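Local coordinates for lipolytic protein G-D-S-L family (PDB 4Q7Q) that is of unknown function but, as a member of the GDSL-like (SGNH) hydrolase family, probably cleaves ester bonds of lipids or other acyl substrates, at residues 61-65 with 66-70. Residues are numbered along the deposited sequence; the frame is centred on the assembly and turned at random.
Sequences GNIDS and LGLIK. With FMT (formic acid), chain E.
The flat peptide between N62 and I63 carries L66 over one face, with L66 CG 3.3 Å from N62 O; S65 N reaches the same oxygen from the other side of the plane. N62 CB touches L66 CD2 at 4.0 Å, and the carboxamide beyond it leads away: its ND2 is hydrogen-bonded to G58 O in the preceding helical turn and, weakly, to a formic acid molecule probably left from crystallisation. Thus the flat amide ties back to helix 56-61, and N62 meets the leucine through CB and its backbone carbonyl. The bond from S65 N to N62 O (2.9 Å) closes a type I beta turn over 62-65. L66 has CG anti to its own carbonyl carbon (chi1 -60°), which sets the branch over the peptide, and its side chain continues onto H51 and W54. An alanine here would probably uncover that face of the N62 carbonyl and take away the packing on H51 and W54. Further along, CD1 of I63 packs against CD1 of L68 at 3.8 Å, the two side chains slanting across one another as they reach helix 104-118. No direct hydrogen bond joins 61-65 to 66-70. Instead, one water donates to I63 O (2.7 Å) and accepts from the amides of L66 and L68, and a second links D64 O to G67 N. The example illustrates how a helix-to-strand connection can divide its work: aliphatic groups, the D64-K114 salt bridge and a hydrogen bond from Q49 NE2 to L66 O seat the loop on the fold, while water joins the backbones of its two halves.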
ATOM      1  N   GLY A  61       3.784  16.836  -1.900  1.00 17.67           N
ATOM      2  CA  GLY A  61       4.383  17.858  -2.743  1.00 18.00           C
ATOM      3  C   GLY A  61       3.446  18.412  -3.796  1.00 19.46           C
ATOM      4  O   GLY A  61       3.666  19.502  -4.319  1.00 22.32           O
ATOM      5  N   ASN A  62       2.401  17.657  -4.114  1.00 18.12           N
ATOM      6  CA  ASN A  62       1.427  18.069  -5.123  1.00 18.41           C
ATOM      7  C   ASN A  62       0.052  18.253  -4.519  1.00 19.45           C
ATOM      8  O   ASN A  62      -0.948  18.265  -5.237  1.00 20.90           O
ATOM      9  CB  ASN A  62       1.317  17.016  -6.228  1.00 18.58           C
ATOM     10  CG  ASN A  62       2.518  16.999  -7.134  1.00 18.00           C
ATOM     11  OD1 ASN A  62       2.614  17.794  -8.062  1.00 19.64           O
ATOM     12  ND2 ASN A  62       3.440  16.085  -6.876  1.00 18.50           N
ATOM     13  N   ILE A  63       0.011  18.398  -3.201  1.00 19.63           N
ATOM     14  CA  ILE A  63      -1.233  18.293  -2.445  1.00 20.48           C
ATOM     15  C   ILE A  63      -2.334  19.271  -2.874  1.00 21.26           C
ATOM     16  O   ILE A  63      -3.514  18.944  -2.771  1.00 22.16           O
ATOM     17  CB  ILE A  63      -0.964  18.388  -0.918  1.00 22.86           C
ATOM     18  CG1 ILE A  63      -2.120  17.791  -0.115  1.00 24.26           C
ATOM     19  CG2 ILE A  63      -0.675  19.825  -0.497  1.00 23.77           C
ATOM     20  CD1 ILE A  63      -2.283  16.306  -0.254  1.00 25.07           C
ATOM     21  N   ASP A  64      -1.959  20.446  -3.378  1.00 21.95           N
ATOM     22  CA  ASP A  64      -2.943  21.452  -3.781  1.00 22.40           C
ATOM     23  C   ASP A  64      -3.385  21.292  -5.236  1.00 22.07           C
ATOM     24  O   ASP A  64      -4.249  22.031  -5.709  1.00 22.67           O
ATOM     25  CB  ASP A  64      -2.392  22.863  -3.548  1.00 24.02           C
ATOM     26  CG  ASP A  64      -2.172  23.166  -2.079  1.00 28.17           C
ATOM     27  OD1 ASP A  64      -3.006  22.729  -1.257  1.00 30.16           O
ATOM     28  OD2 ASP A  64      -1.170  23.839  -1.748  1.00 31.17           O
ATOM     29  N   SER A  65      -2.814  20.307  -5.929  1.00 21.78           N
ATOM     30  CA  SER A  65      -3.042  20.144  -7.361  1.00 21.67           C
ATOM     31  C   SER A  65      -3.661  18.800  -7.725  1.00 21.79           C
ATOM     32  O   SER A  65      -3.663  18.417  -8.892  1.00 24.56           O
ATOM     33  CB  SER A  65      -1.726  20.325  -8.126  1.00 23.52           C
ATOM     34  OG  SER A  65      -1.148  21.590  -7.851  1.00 26.81           O
ATOM     35  N   LEU A  66      -4.178  18.082  -6.733  1.00 19.42           N
ATOM     36  CA  LEU A  66      -4.714  16.746  -6.964  1.00 18.69           C
ATOM     37  C   LEU A  66      -6.205  16.730  -7.272  1.00 18.97           C
ATOM     38  O   LEU A  66      -6.761  15.686  -7.621  1.00 18.96           O
ATOM     39  CB  LEU A  66      -4.434  15.851  -5.754  1.00 19.52           C
ATOM     40  CG  LEU A  66      -2.966  15.639  -5.396  1.00 20.29           C
ATOM     41  CD1 LEU A  66      -2.843  14.619  -4.283  1.00 21.65           C
ATOM     42  CD2 LEU A  66      -2.190  15.192  -6.629  1.00 20.20           C
ATOM     43  N   GLY A  67      -6.859  17.877  -7.133  1.00 19.44           N
ATOM     44  CA  GLY A  67      -8.297  17.927  -7.288  1.00 19.15           C
ATOM     45  C   GLY A  67      -9.016  17.326  -6.098  1.00 20.81           C
ATOM     46  O   GLY A  67     -10.164  16.894  -6.216  1.00 22.76           O
ATOM     47  N   LEU A  68      -8.343  17.279  -4.949  1.00 21.50           N
ATOM     48  CA  LEU A  68      -8.986  16.815  -3.726  1.00 21.64           C
ATOM     49  C   LEU A  68     -10.206  17.670  -3.419  1.00 24.30           C
ATOM     50  O   LEU A  68     -10.150  18.897  -3.510  1.00 25.56           O
ATOM     51  CB  LEU A  68      -8.020  16.876  -2.545  1.00 21.43           C
ATOM     52  CG  LEU A  68      -6.899  15.844  -2.549  1.00 21.61           C
ATOM     53  CD1 LEU A  68      -5.897  16.177  -1.459  1.00 22.62           C
ATOM     54  CD2 LEU A  68      -7.475  14.454  -2.342  1.00 21.90           C
ATOM     55  N   ILE A  69     -11.305  17.022  -3.053  1.00 25.05           N
ATOM     56  CA  ILE A  69     -12.514  17.763  -2.716  1.00 25.48           C
ATOM     57  C   ILE A  69     -12.912  17.558  -1.263  1.00 25.38           C
ATOM     58  O   ILE A  69     -12.358  16.716  -0.561  1.00 24.16           O
ATOM     59  CB  ILE A  69     -13.705  17.377  -3.619  1.00 29.18           C
ATOM     60  CG1 ILE A  69     -14.155  15.945  -3.342  1.00 30.46           C
ATOM     61  CG2 ILE A  69     -13.350  17.567  -5.090  1.00 31.40           C
ATOM     62  CD1 ILE A  69     -15.474  15.589  -4.015  1.00 31.60           C
ATOM     63  N   LYS A  70     -13.873  18.351  -0.813  1.00 26.40           N
ATOM     64  CA  LYS A  70     -14.429  18.194   0.521  1.00 27.28           C
ATOM     65  C   LYS A  70     -15.214  16.883   0.596  1.00 27.36           C
ATOM     66  O   LYS A  70     -16.037  16.582  -0.275  1.00 28.85           O
ATOM     67  CB  LYS A  70     -15.330  19.383   0.854  1.00 29.21           C
ATOM     68  CG  LYS A  70     -15.904  19.362   2.257  1.00 31.56           C
ATOM     69  CD  LYS A  70     -16.801  20.574   2.474  1.00 34.05           C
ATOM     70  CE  LYS A  70     -17.294  20.674   3.912  1.00 36.74           C
ATOM     71  NZ  LYS A  70     -17.973  21.980   4.165  1.00 39.53           N
TER
HETATM   72  C   FMT E 303       7.079  15.531  -6.208  1.00 37.36           C
HETATM   73  O1  FMT E 303       6.698  15.868  -5.083  1.00 38.06           O
HETATM   74  O2  FMT E 303       6.414  14.897  -7.042  1.00 34.99           O
HETATM   75  O   HOH W   1      -5.754  18.839  -4.289  1.00 23.78           O
HETATM   76  O   HOH W   2      -6.563  20.777  -6.863  1.00 28.82           O